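Local coordinates for insecticyanin-A (Manduca sexta, PDB 1Z24), which binds the bile pigment biliverdin IX gamma as a blue lipocalin and, mixed with carotenes, gives tobacco hornworms their green camouflage, at residues 2-7 / 125-130; 10-15 / 104-109; 26-31 / 137-142; 53-58 / 72-77. All coordinates share one frame; numbering follows the deposited sequence.

All four contacts reach the curled, mainly antiparallel sheet that encloses biliverdin; interactions 1, 2 and 4 are partly buried, interaction 3 is a surface contact. Interaction 1 adds an N-terminal strand by backbone hydrogen bonds and a cation-pi contact. Interaction 2 lays the following loop against strand 97-108, mainly through apolar side chains and one backbone bond; the two meet where His128 packs on Pro10. Interaction 3 has no hydrogen bond between its segments and relies on CH-pi contacts; it touches interaction 2 through Trp27 and Thr108. Its strand 25-32 neighbours strand 127-136 of interaction 1. Interaction 4, a hairpin, is nested along the chain within the loops closed by the other three.

Interaction 1: residues 2-7 / 125-130; sequences DIFYPG and KKAHSI
Phe4 lies sandwiched between Lys125 and Ser129, beside an antiparallel pairing of strands 3-6 and 127-130. Its CG is anti to the carbonyl carbon (chi1 -89°), which sends the ring across the second strand. Phe4 CB starts 3.6 Å from His128 O, and Phe4 CD2 reaches the methyl CB of Ala127 at 4.0 Å. At Phe4 CE2 the aliphatic CE of Lys125 arrives at 3.6 Å, and beyond it Lys125 NZ stands 3.9 Å from the ring centroid, almost on the normal, a cation-pi contact. The opposite face takes Ser129 CB in a CH-pi contact, with Phe4 CZ at the tip 3.9 Å from that carbon. In the backbone, Tyr5 and His128 exchange both bonds as a hydrogen-bonded pair, and Gly7 N bonds to Lys126 O. His128 ND1 adds a bond to Gly7 O (2.6 Å), held in the ring plane but above the carbonyl plane. On the face shared by Tyr5, His128 and Ile130, Tyr5 takes Ile130 CG1 at its ring edge. Strand 3-6 thus extends the lipocalin sheet alongside strand 127-136, which also pairs with strand 113-122, whose Cys119 touches His128 and whose Tyr117 touches Ile130, while Tyr5 packs on Pro6 of the second subunit.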
loop_
_atom_site.group_PDB
_atom_site.type_symbol
_atom_site.label_atom_id
_atom_site.label_comp_id
_atom_site.label_asym_id
_atom_site.label_seq_id
_atom_site.Cartn_x
_atom_site.Cartn_y
_atom_site.Cartn_z
ATOM N N ASP A 2 -0.121 18.114 -6.722
ATOM C CA ASP A 2 -0.690 16.788 -6.785
ATOM C C ASP A 2 -0.461 16.140 -5.473
ATOM O O ASP A 2 0.421 16.555 -4.761
ATOM C CB ASP A 2 -0.060 15.864 -7.855
ATOM C CG ASP A 2 -0.437 16.308 -9.238
ATOM O OD1 ASP A 2 -0.963 17.347 -9.533
ATOM O OD2 ASP A 2 -0.092 15.473 -10.101
ATOM N N ILE A 3 -1.244 15.122 -5.180
ATOM C CA ILE A 3 -1.104 14.391 -3.930
ATOM C C ILE A 3 0.002 13.312 -3.981
ATOM O O ILE A 3 0.002 12.411 -4.815
ATOM C CB ILE A 3 -2.438 13.817 -3.427
ATOM C CG1 ILE A 3 -3.433 14.923 -3.182
ATOM C CG2 ILE A 3 -2.280 13.006 -2.139
ATOM C CD1 ILE A 3 -4.768 14.507 -3.715
ATOM N N PHE A 4 0.964 13.396 -3.073
ATOM C CA PHE A 4 2.045 12.423 -3.013
ATOM C C PHE A 4 2.024 11.712 -1.695
ATOM O O PHE A 4 1.610 12.230 -0.673
ATOM C CB PHE A 4 3.374 13.231 -3.024
ATOM C CG PHE A 4 3.908 13.504 -4.394
ATOM C CD1 PHE A 4 3.455 14.619 -5.098
ATOM C CD2 PHE A 4 4.834 12.624 -4.960
ATOM C CE1 PHE A 4 3.958 14.866 -6.376
ATOM C CE2 PHE A 4 5.341 12.855 -6.224
ATOM C CZ PHE A 4 4.907 13.991 -6.906
ATOM N N TYR A 5 2.471 10.519 -1.713
ATOM C CA TYR A 5 2.545 9.739 -0.507
ATOM C C TYR A 5 3.897 9.065 -0.584
ATOM O O TYR A 5 4.431 8.870 -1.676
ATOM C CB TYR A 5 1.542 8.656 -0.538
ATOM C CG TYR A 5 0.154 9.141 -0.538
ATOM C CD1 TYR A 5 -0.446 9.484 0.675
ATOM C CD2 TYR A 5 -0.597 9.245 -1.711
ATOM C CE1 TYR A 5 -1.783 9.908 0.740
ATOM C CE2 TYR A 5 -1.943 9.640 -1.655
ATOM C CZ TYR A 5 -2.542 9.951 -0.426
ATOM O OH TYR A 5 -3.846 10.355 -0.315
ATOM N N PRO A 6 4.477 8.716 0.530
ATOM C CA PRO A 6 5.782 8.104 0.495
ATOM C C PRO A 6 5.865 6.702 -0.013
ATOM O O PRO A 6 4.930 5.943 0.100
ATOM C CB PRO A 6 6.308 8.073 1.913
ATOM C CG PRO A 6 5.129 8.397 2.810
ATOM C CD PRO A 6 4.030 8.985 1.907
ATOM N N GLY A 7 7.010 6.354 -0.575
ATOM C CA GLY A 7 7.197 4.996 -1.048
ATOM C C GLY A 7 6.746 4.718 -2.445
ATOM O O GLY A 7 6.351 5.623 -3.171
ATOM N N LYS A 125 12.196 11.144 -5.465
ATOM C CA LYS A 125 11.593 11.679 -4.270
ATOM C C LYS A 125 11.225 10.565 -3.349
ATOM O O LYS A 125 10.817 10.847 -2.246
ATOM C CB LYS A 125 10.277 12.397 -4.500
ATOM C CG LYS A 125 10.508 13.724 -5.228
ATOM C CD LYS A 125 9.243 14.451 -5.685
ATOM C CE LYS A 125 8.130 14.425 -4.632
ATOM N NZ LYS A 125 7.475 15.719 -4.323
ATOM N N LYS A 126 11.372 9.318 -3.822
ATOM C CA LYS A 126 10.991 8.166 -3.046
ATOM C C LYS A 126 9.545 8.350 -2.610
ATOM O O LYS A 126 9.177 8.087 -1.497
ATOM C CB LYS A 126 11.861 7.776 -1.876
ATOM C CG LYS A 126 13.338 7.660 -2.283
ATOM C CD LYS A 126 13.841 6.239 -2.064
ATOM C CE LYS A 126 15.358 6.128 -1.948
ATOM N NZ LYS A 126 16.010 5.732 -3.212
ATOM N N ALA A 127 8.709 8.826 -3.499
ATOM C CA ALA A 127 7.304 9.019 -3.180
ATOM C C ALA A 127 6.509 8.905 -4.473
ATOM O O ALA A 127 7.064 8.969 -5.587
ATOM C CB ALA A 127 7.093 10.372 -2.537
ATOM N N HIS A 128 5.201 8.730 -4.349
ATOM C CA HIS A 128 4.403 8.624 -5.551
ATOM C C HIS A 128 3.234 9.545 -5.432
ATOM O O HIS A 128 2.752 9.884 -4.326
ATOM C CB HIS A 128 3.864 7.132 -5.832
ATOM C CG HIS A 128 3.163 6.601 -4.615
ATOM N ND1 HIS A 128 3.876 6.184 -3.481
ATOM C CD2 HIS A 128 1.842 6.449 -4.360
ATOM C CE1 HIS A 128 2.965 5.804 -2.594
ATOM N NE2 HIS A 128 1.733 5.940 -3.071
ATOM N N SER A 129 2.778 9.956 -6.603
ATOM C CA SER A 129 1.602 10.798 -6.622
ATOM C C SER A 129 0.426 9.894 -7.032
ATOM O O SER A 129 0.610 8.905 -7.746
ATOM C CB SER A 129 1.628 12.014 -7.532
ATOM O OG SER A 129 2.070 11.668 -8.844
ATOM N N ILE A 130 -0.781 10.207 -6.584
ATOM C CA ILE A 130 -1.949 9.427 -6.925
ATOM C C ILE A 130 -2.974 10.276 -7.677
ATOM O O ILE A 130 -3.309 11.421 -7.297
ATOM C CB ILE A 130 -2.628 8.868 -5.646
ATOM C CG1 ILE A 130 -1.762 7.800 -4.896
ATOM C CG2 ILE A 130 -4.044 8.374 -5.984
ATOM C CD1 ILE A 130 -1.392 6.626 -5.799
#

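Interaction 2: residues 10-15 / 104-109; sequences PDVKPV and WVLATD
Val12, Pro14 and Val15 press on Trp104, Val105 and Leu106, where the loop after the N-terminal strand runs past a barrel strand of the lipocalin fold. Strand 97-108 carries a classic beta bulge here, with Leu106 and Ala107 both facing Ile115. The one hydrogen bond between the segments runs from Val15 N to Val105 O, 2.6 Å long and nearly straight at 177°. Pro14 CB lies against the same carbonyl oxygen, and Val15 CG1 packs on Val105 CB at 3.8 Å, the two valines side by side and pointing the same way. The indole of Trp104 takes Val12 and the Pro14 ring. Trp104 CZ3 meets Val12 CG1 at 3.7 Å, while Val12 O lies at the ring edge, in plane. Pro14 CG approaches Trp104 CE3 obliquely at 3.9 Å. The first torsion of Val12 (chi1 48°) sets CG1 between the backbone N and the carbonyl carbon and turns Val12 CG2 to Leu106 CD2, 4.2 Å away. An alanine at Val12 would remove both branches and would probably leave a gap beside Trp104 CZ3 and the leucine methyl. Further out, Lys87 makes a cation-pi contact with Trp104, Gln85 packs on Pro14, and Gly86 shares backbone bonds with both Val15 and Val105, tying the two segments to a third piece of chain. Tyr117 of strand 113-122 packs on Leu106. Within the loop, Lys13 NZ, which also bonds Asn16 OD1, curls back to Pro14 O at 2.8 Å, tilted 27° from the carbonyl plane.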
loop_
_atom_site.group_PDB
_atom_site.type_symbol
_atom_site.label_atom_id
_atom_site.label_comp_id
_atom_site.label_asym_id
_atom_site.label_seq_id
_atom_site.Cartn_x
_atom_site.Cartn_y
_atom_site.Cartn_z
ATOM N N PRO A 10 1.352 1.358 -4.375
ATOM C CA PRO A 10 0.898 0.117 -3.767
ATOM C C PRO A 10 0.406 -0.883 -4.779
ATOM O O PRO A 10 0.151 -0.587 -5.968
ATOM C CB PRO A 10 -0.391 0.405 -3.017
ATOM C CG PRO A 10 -0.835 1.720 -3.607
ATOM C CD PRO A 10 0.465 2.430 -3.942
ATOM N N ASP A 11 0.247 -2.098 -4.286
ATOM C CA ASP A 11 -0.240 -3.109 -5.194
ATOM C C ASP A 11 -1.701 -2.767 -5.463
ATOM O O ASP A 11 -2.437 -2.329 -4.583
ATOM C CB ASP A 11 -0.136 -4.446 -4.470
ATOM C CG ASP A 11 -0.589 -5.711 -5.246
ATOM O OD1 ASP A 11 -0.885 -6.760 -4.676
ATOM O OD2 ASP A 11 -0.642 -5.567 -6.569
ATOM N N VAL A 12 -2.128 -2.950 -6.678
ATOM C CA VAL A 12 -3.504 -2.682 -7.064
ATOM C C VAL A 12 -3.845 -3.508 -8.305
ATOM O O VAL A 12 -3.015 -3.757 -9.162
ATOM C CB VAL A 12 -3.683 -1.208 -7.321
ATOM C CG1 VAL A 12 -2.577 -0.824 -8.193
ATOM C CG2 VAL A 12 -4.840 -1.122 -8.266
ATOM N N LYS A 13 -5.054 -3.975 -8.405
ATOM C CA LYS A 13 -5.484 -4.774 -9.547
ATOM C C LYS A 13 -6.737 -4.143 -10.097
ATOM O O LYS A 13 -7.680 -3.965 -9.362
ATOM C CB LYS A 13 -5.823 -6.183 -9.075
ATOM C CG LYS A 13 -6.384 -7.050 -10.176
ATOM C CD LYS A 13 -7.052 -8.367 -9.739
ATOM C CE LYS A 13 -8.504 -8.133 -9.318
ATOM N NZ LYS A 13 -9.405 -7.509 -10.330
ATOM N N PRO A 14 -6.736 -3.775 -11.363
ATOM C CA PRO A 14 -7.856 -3.141 -11.998
ATOM C C PRO A 14 -8.992 -4.105 -12.260
ATOM O O PRO A 14 -8.886 -5.279 -11.975
ATOM C CB PRO A 14 -7.323 -2.582 -13.291
ATOM C CG PRO A 14 -6.015 -3.305 -13.576
ATOM C CD PRO A 14 -5.681 -4.046 -12.310
ATOM N N VAL A 15 -10.081 -3.582 -12.790
ATOM C CA VAL A 15 -11.243 -4.378 -13.072
ATOM C C VAL A 15 -10.997 -5.571 -14.004
ATOM O O VAL A 15 -10.226 -5.505 -14.962
ATOM C CB VAL A 15 -12.355 -3.444 -13.586
ATOM C CG1 VAL A 15 -11.969 -2.916 -14.955
ATOM C CG2 VAL A 15 -13.684 -4.208 -13.732
ATOM N N TRP A 104 -5.916 3.265 -15.111
ATOM C CA TRP A 104 -6.298 1.962 -14.668
ATOM C C TRP A 104 -7.769 2.075 -14.247
ATOM O O TRP A 104 -8.139 2.979 -13.515
ATOM C CB TRP A 104 -5.542 1.546 -13.355
ATOM C CG TRP A 104 -4.087 1.327 -13.604
ATOM C CD1 TRP A 104 -3.301 2.116 -14.397
ATOM C CD2 TRP A 104 -3.240 0.313 -13.067
ATOM N NE1 TRP A 104 -2.015 1.643 -14.407
ATOM C CE2 TRP A 104 -1.941 0.540 -13.558
ATOM C CE3 TRP A 104 -3.432 -0.714 -12.162
ATOM C CZ2 TRP A 104 -0.842 -0.267 -13.177
ATOM C CZ3 TRP A 104 -2.385 -1.537 -11.805
ATOM C CH2 TRP A 104 -1.096 -1.293 -12.287
ATOM N N VAL A 105 -8.612 1.160 -14.693
ATOM C CA VAL A 105 -10.023 1.177 -14.331
ATOM C C VAL A 105 -10.221 0.254 -13.152
ATOM O O VAL A 105 -10.137 -0.979 -13.272
ATOM C CB VAL A 105 -10.940 0.704 -15.501
ATOM C CG1 VAL A 105 -12.463 0.906 -15.168
ATOM C CG2 VAL A 105 -10.593 1.636 -16.660
ATOM N N LEU A 106 -10.469 0.861 -11.995
ATOM C CA LEU A 106 -10.681 0.066 -10.794
ATOM C C LEU A 106 -12.038 -0.629 -10.784
ATOM O O LEU A 106 -12.197 -1.750 -10.310
ATOM C CB LEU A 106 -10.673 0.988 -9.563
ATOM C CG LEU A 106 -9.374 1.730 -9.346
ATOM C CD1 LEU A 106 -9.269 2.265 -7.915
ATOM C CD2 LEU A 106 -8.231 0.808 -9.725
ATOM N N ALA A 107 -13.037 0.059 -11.291
ATOM C CA ALA A 107 -14.400 -0.481 -11.342
ATOM C C ALA A 107 -15.335 0.337 -12.243
ATOM O O ALA A 107 -15.195 1.542 -12.408
ATOM C CB ALA A 107 -15.019 -0.251 -9.974
ATOM N N THR A 108 -16.306 -0.348 -12.824
ATOM C CA THR A 108 -17.268 0.288 -13.675
ATOM C C THR A 108 -18.430 -0.641 -13.999
ATOM O O THR A 108 -18.304 -1.879 -14.057
ATOM C CB THR A 108 -16.601 0.570 -15.020
ATOM O OG1 THR A 108 -17.519 1.324 -15.799
ATOM C CG2 THR A 108 -16.247 -0.721 -15.811
ATOM N N ASP A 109 -19.572 -0.022 -14.240
ATOM C CA ASP A 109 -20.763 -0.781 -14.640
ATOM C C ASP A 109 -21.032 -0.536 -16.128
ATOM O O ASP A 109 -22.051 -0.910 -16.654
ATOM C CB ASP A 109 -22.063 -0.528 -13.953
ATOM C CG ASP A 109 -22.496 0.879 -14.119
ATOM O OD1 ASP A 109 -21.868 1.758 -14.709
ATOM O OD2 ASP A 109 -23.621 1.025 -13.559
#

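Interaction 3: residues 26-31 / 137-142; sequences AWHEIA and KSKVLE
Trp27, the tryptophan of the lipocalin Gly-X-Trp signature, turns one face to the extended side chain of Lys137, from the loop after strand 127-136. This tryptophan and basic pair is a family hallmark. The lysine crosses the indole obliquely over that face: Lys137 CG stands 3.8 Å from the centroid of the Trp27 six-membered ring, and Lys137 CE passes 3.5 Å from Trp27 CZ2. With all torsions beyond chi1 near 180°, the lysine carries NZ past the ring to the carbonyl oxygens of Tyr110 and Ala24. Replacing Trp27 by an alanine would probably strip the lysine methylenes of the surface they lie on and leave Phe23 O without its partner NE1. His28 points out of the same strand to the loop. Its ring turns one face to the backbone of 138-139, with Lys139 CA 4.2 Å from its centroid in a CH-pi contact, and Lys139 CG lies 3.8 Å from His28 NE2. ND1 gives its hydrogen bond to Ser136 O, and Phe170 meets the ring edge-to-face. Two residues on, where Ile30 and Ala31 form a classic bulge opposite Ile134, Ile30 CG1 packs on Leu141 CD1, and Ile30 CD1 ends 3.5 Å from Lys139 O.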
loop_
_atom_site.group_PDB
_atom_site.type_symbol
_atom_site.label_atom_id
_atom_site.label_comp_id
_atom_site.label_asym_id
_atom_site.label_seq_id
_atom_site.Cartn_x
_atom_site.Cartn_y
_atom_site.Cartn_z
ATOM N N ALA A 26 -19.029 8.836 -24.001
ATOM C CA ALA A 26 -18.602 10.122 -23.481
ATOM C C ALA A 26 -18.642 10.134 -21.956
ATOM O O ALA A 26 -19.683 10.055 -21.275
ATOM C CB ALA A 26 -19.546 11.153 -24.059
ATOM N N TRP A 27 -17.475 10.232 -21.386
ATOM C CA TRP A 27 -17.436 10.218 -19.933
ATOM C C TRP A 27 -17.205 11.587 -19.359
ATOM O O TRP A 27 -16.249 12.260 -19.755
ATOM C CB TRP A 27 -16.259 9.294 -19.490
ATOM C CG TRP A 27 -16.483 7.835 -19.743
ATOM C CD1 TRP A 27 -15.983 7.085 -20.784
ATOM C CD2 TRP A 27 -17.300 6.950 -18.916
ATOM N NE1 TRP A 27 -16.442 5.790 -20.648
ATOM C CE2 TRP A 27 -17.220 5.652 -19.509
ATOM C CE3 TRP A 27 -18.073 7.120 -17.755
ATOM C CZ2 TRP A 27 -17.891 4.530 -18.986
ATOM C CZ3 TRP A 27 -18.767 5.978 -17.282
ATOM C CH2 TRP A 27 -18.690 4.735 -17.900
ATOM N N HIS A 28 -18.078 11.978 -18.427
ATOM C CA HIS A 28 -17.978 13.249 -17.756
ATOM C C HIS A 28 -17.178 13.060 -16.489
ATOM O O HIS A 28 -17.358 12.072 -15.752
ATOM C CB HIS A 28 -19.332 13.807 -17.328
ATOM C CG HIS A 28 -20.231 13.888 -18.517
ATOM N ND1 HIS A 28 -20.840 12.772 -19.032
ATOM C CD2 HIS A 28 -20.604 14.990 -19.267
ATOM C CE1 HIS A 28 -21.546 13.191 -20.070
ATOM N NE2 HIS A 28 -21.440 14.523 -20.242
ATOM N N GLU A 29 -16.275 13.999 -16.240
ATOM C CA GLU A 29 -15.452 13.904 -15.042
ATOM C C GLU A 29 -16.198 14.575 -13.894
ATOM O O GLU A 29 -16.134 15.758 -13.760
ATOM C CB GLU A 29 -14.125 14.603 -15.325
ATOM C CG GLU A 29 -13.317 14.736 -14.027
ATOM C CD GLU A 29 -12.059 15.437 -14.319
ATOM O OE1 GLU A 29 -11.098 14.888 -14.856
ATOM O OE2 GLU A 29 -12.133 16.700 -13.997
ATOM N N ILE A 30 -16.939 13.819 -13.105
ATOM C CA ILE A 30 -17.716 14.360 -12.020
ATOM C C ILE A 30 -16.787 14.906 -11.007
ATOM O O ILE A 30 -17.001 15.939 -10.399
ATOM C CB ILE A 30 -18.538 13.214 -11.416
ATOM C CG1 ILE A 30 -19.543 12.718 -12.418
ATOM C CG2 ILE A 30 -19.281 13.683 -10.189
ATOM C CD1 ILE A 30 -20.398 13.839 -12.944
ATOM N N ALA A 31 -15.714 14.199 -10.797
ATOM C CA ALA A 31 -14.767 14.701 -9.810
ATOM C C ALA A 31 -13.443 14.056 -10.044
ATOM O O ALA A 31 -13.380 13.003 -10.704
ATOM C CB ALA A 31 -15.167 14.369 -8.396
ATOM N N LYS A 137 -21.560 8.643 -17.286
ATOM C CA LYS A 137 -22.129 8.850 -18.617
ATOM C C LYS A 137 -23.163 10.021 -18.639
ATOM O O LYS A 137 -23.563 10.483 -19.678
ATOM C CB LYS A 137 -22.514 7.569 -19.317
ATOM C CG LYS A 137 -21.273 6.967 -19.963
ATOM C CD LYS A 137 -21.660 5.749 -20.761
ATOM C CE LYS A 137 -20.470 5.023 -21.304
ATOM N NZ LYS A 137 -20.848 3.768 -21.932
ATOM N N SER A 138 -23.584 10.524 -17.473
ATOM C CA SER A 138 -24.516 11.641 -17.319
ATOM C C SER A 138 -23.681 12.757 -16.773
ATOM O O SER A 138 -22.585 12.475 -16.311
ATOM C CB SER A 138 -25.487 11.474 -16.169
ATOM O OG SER A 138 -26.521 10.567 -16.465
ATOM N N LYS A 139 -24.186 13.986 -16.833
ATOM C CA LYS A 139 -23.495 15.171 -16.339
ATOM C C LYS A 139 -23.603 15.206 -14.839
ATOM O O LYS A 139 -22.911 15.958 -14.152
ATOM C CB LYS A 139 -23.980 16.531 -16.889
ATOM C CG LYS A 139 -23.894 16.796 -18.387
ATOM C CD LYS A 139 -24.829 17.962 -18.811
ATOM C CE LYS A 139 -25.348 17.861 -20.285
ATOM N NZ LYS A 139 -26.404 18.806 -20.761
ATOM N N VAL A 140 -24.498 14.388 -14.328
ATOM C CA VAL A 140 -24.652 14.305 -12.893
ATOM C C VAL A 140 -24.688 12.852 -12.473
ATOM O O VAL A 140 -25.174 11.917 -13.177
ATOM C CB VAL A 140 -25.911 14.827 -12.316
ATOM C CG1 VAL A 140 -25.963 16.264 -12.700
ATOM C CG2 VAL A 140 -26.985 14.108 -13.028
ATOM N N LEU A 141 -24.136 12.640 -11.311
ATOM C CA LEU A 141 -24.097 11.328 -10.734
ATOM C C LEU A 141 -25.381 11.316 -9.969
ATOM O O LEU A 141 -25.480 11.992 -8.930
ATOM C CB LEU A 141 -22.982 11.342 -9.739
ATOM C CG LEU A 141 -22.481 9.979 -9.503
ATOM C CD1 LEU A 141 -21.877 9.546 -10.815
ATOM C CD2 LEU A 141 -21.442 10.106 -8.391
ATOM N N GLU A 142 -26.367 10.587 -10.498
ATOM C CA GLU A 142 -27.657 10.576 -9.853
ATOM C C GLU A 142 -28.184 9.471 -8.921
ATOM O O GLU A 142 -28.456 8.309 -9.292
ATOM C CB GLU A 142 -28.723 10.986 -10.852
ATOM C CG GLU A 142 -28.711 10.169 -12.188
ATOM C CD GLU A 142 -29.619 10.852 -13.252
ATOM O OE1 GLU A 142 -29.246 11.058 -14.443
ATOM O OE2 GLU A 142 -30.828 11.263 -12.761
#

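Interaction 4: residues 53-58 / 72-77; sequences KKASVY and GDLEIA
Gly72 O accepts the N-H of Val57 at 2.8 Å, the shortest hydrogen bond between segments 53-58 and 72-77, which lie on the two arms of a beta hairpin of the lipocalin barrel, strands 55-63 and 66-76. The bond is fairly straight at nitrogen (164°), although the donor sits above the carbonyl plane. The same oxygen is flanked by Val57 CG1 at 3.5 Å and Ser56 CA at 3.4 Å. Gly72 N returns a bond to Val57 O at 3.0 Å, closing an antiparallel hydrogen-bonded pair, and Leu74 N bonds to Ala55 O. On the face of Ala55, Val57 and Leu74 the contact is apolar: Leu74 CB fits between Ala55 CB, at 4.0 Å, and Val57 CG1, at 4.2 Å. Leu74 also packs on Tyr48 and Tyr88. Val57, which also meets Met90 and Phe92, has its side chain about 7 Å from biliverdin at the nearest atoms, consistent with this face being turned to the pigment pocket. The other face carries Ser56 and Asp73, a non-hydrogen-bonded pair. There the poorly ordered Lys54 passes Asp73 obliquely without a salt bridge, Lys54 CE lying 3.9 Å from Asp73 OD2.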
loop_
_atom_site.group_PDB
_atom_site.type_symbol
_atom_site.label_atom_id
_atom_site.label_comp_id
_atom_site.label_asym_id
_atom_site.label_seq_id
_atom_site.Cartn_x
_atom_site.Cartn_y
_atom_site.Cartn_z
ATOM N N LYS A 53 -11.745 -2.594 -34.091
ATOM C CA LYS A 53 -10.390 -2.761 -34.502
ATOM C C LYS A 53 -9.672 -1.532 -34.079
ATOM O O LYS A 53 -8.487 -1.542 -33.739
ATOM C CB LYS A 53 -10.293 -2.864 -36.050
ATOM C CG LYS A 53 -9.033 -3.579 -36.615
ATOM C CD LYS A 53 -8.800 -3.446 -38.135
ATOM C CE LYS A 53 -7.360 -3.785 -38.583
ATOM N NZ LYS A 53 -7.221 -4.879 -39.573
ATOM N N LYS A 54 -10.407 -0.448 -34.107
ATOM C CA LYS A 54 -9.725 0.749 -33.724
ATOM C C LYS A 54 -10.460 1.625 -32.763
ATOM O O LYS A 54 -11.674 1.819 -32.876
ATOM C CB LYS A 54 -9.206 1.517 -34.880
ATOM C CG LYS A 54 -8.328 2.671 -34.417
ATOM C CD LYS A 54 -7.820 3.540 -35.585
ATOM C CE LYS A 54 -7.846 5.088 -35.411
ATOM N NZ LYS A 54 -7.952 5.863 -36.694
ATOM N N ALA A 55 -9.685 2.155 -31.828
ATOM C CA ALA A 55 -10.214 3.032 -30.809
ATOM C C ALA A 55 -9.514 4.380 -30.800
ATOM O O ALA A 55 -8.321 4.460 -31.000
ATOM C CB ALA A 55 -10.173 2.324 -29.479
ATOM N N SER A 56 -10.269 5.449 -30.588
ATOM C CA SER A 56 -9.692 6.784 -30.566
ATOM C C SER A 56 -10.192 7.590 -29.386
ATOM O O SER A 56 -11.176 7.241 -28.738
ATOM C CB SER A 56 -10.012 7.538 -31.816
ATOM O OG SER A 56 -11.377 7.741 -31.933
ATOM N N VAL A 57 -9.521 8.676 -29.080
ATOM C CA VAL A 57 -9.964 9.485 -27.953
ATOM C C VAL A 57 -10.103 10.956 -28.311
ATOM O O VAL A 57 -9.335 11.511 -29.083
ATOM C CB VAL A 57 -9.126 9.246 -26.656
ATOM C CG1 VAL A 57 -7.693 8.885 -26.934
ATOM C CG2 VAL A 57 -9.112 10.432 -25.725
ATOM N N TYR A 58 -11.091 11.584 -27.734
ATOM C CA TYR A 58 -11.315 12.958 -27.920
ATOM C C TYR A 58 -11.512 13.522 -26.502
ATOM O O TYR A 58 -12.506 13.254 -25.829
ATOM C CB TYR A 58 -12.550 13.217 -28.806
ATOM C CG TYR A 58 -12.793 14.713 -28.921
ATOM C CD1 TYR A 58 -12.170 15.454 -29.926
ATOM C CD2 TYR A 58 -13.642 15.397 -28.063
ATOM C CE1 TYR A 58 -12.339 16.826 -30.059
ATOM C CE2 TYR A 58 -13.847 16.775 -28.187
ATOM C CZ TYR A 58 -13.191 17.478 -29.185
ATOM O OH TYR A 58 -13.414 18.799 -29.356
ATOM N N GLY A 72 -6.452 11.531 -29.866
ATOM C CA GLY A 72 -5.402 10.536 -29.842
ATOM C C GLY A 72 -5.944 9.165 -30.078
ATOM O O GLY A 72 -7.108 9.010 -30.387
ATOM N N ASP A 73 -5.066 8.189 -29.913
ATOM C CA ASP A 73 -5.398 6.827 -30.094
ATOM C C ASP A 73 -5.571 6.175 -28.760
ATOM O O ASP A 73 -5.011 6.604 -27.757
ATOM C CB ASP A 73 -4.276 6.161 -30.894
ATOM C CG ASP A 73 -4.139 6.775 -32.310
ATOM O OD1 ASP A 73 -3.079 7.232 -32.736
ATOM O OD2 ASP A 73 -5.263 6.751 -33.016
ATOM N N LEU A 74 -6.351 5.129 -28.784
ATOM C CA LEU A 74 -6.612 4.394 -27.575
ATOM C C LEU A 74 -6.448 2.912 -27.812
ATOM O O LEU A 74 -6.901 2.393 -28.825
ATOM C CB LEU A 74 -8.063 4.734 -27.098
ATOM C CG LEU A 74 -8.310 4.283 -25.648
ATOM C CD1 LEU A 74 -9.556 4.899 -25.052
ATOM C CD2 LEU A 74 -8.528 2.805 -25.574
ATOM N N GLU A 75 -5.836 2.212 -26.881
ATOM C CA GLU A 75 -5.669 0.783 -27.039
ATOM C C GLU A 75 -5.564 0.112 -25.682
ATOM O O GLU A 75 -5.194 0.746 -24.677
ATOM C CB GLU A 75 -4.369 0.565 -27.789
ATOM C CG GLU A 75 -4.276 -0.674 -28.628
ATOM C CD GLU A 75 -2.887 -0.815 -29.081
ATOM O OE1 GLU A 75 -2.459 -1.813 -29.656
ATOM O OE2 GLU A 75 -2.193 0.264 -28.767
ATOM N N ILE A 76 -5.895 -1.173 -25.667
ATOM C CA ILE A 76 -5.792 -1.872 -24.432
ATOM C C ILE A 76 -4.322 -2.054 -24.111
ATOM O O ILE A 76 -3.483 -2.368 -24.975
ATOM C CB ILE A 76 -6.391 -3.281 -24.501
ATOM C CG1 ILE A 76 -7.884 -3.292 -24.834
ATOM C CG2 ILE A 76 -6.155 -4.082 -23.200
ATOM C CD1 ILE A 76 -8.812 -2.609 -23.828
ATOM N N ALA A 77 -3.976 -1.886 -22.835
ATOM C CA ALA A 77 -2.586 -2.076 -22.416
ATOM C C ALA A 77 -2.094 -3.498 -22.740
ATOM O O ALA A 77 -2.811 -4.504 -22.597
ATOM C CB ALA A 77 -2.306 -1.650 -20.951
#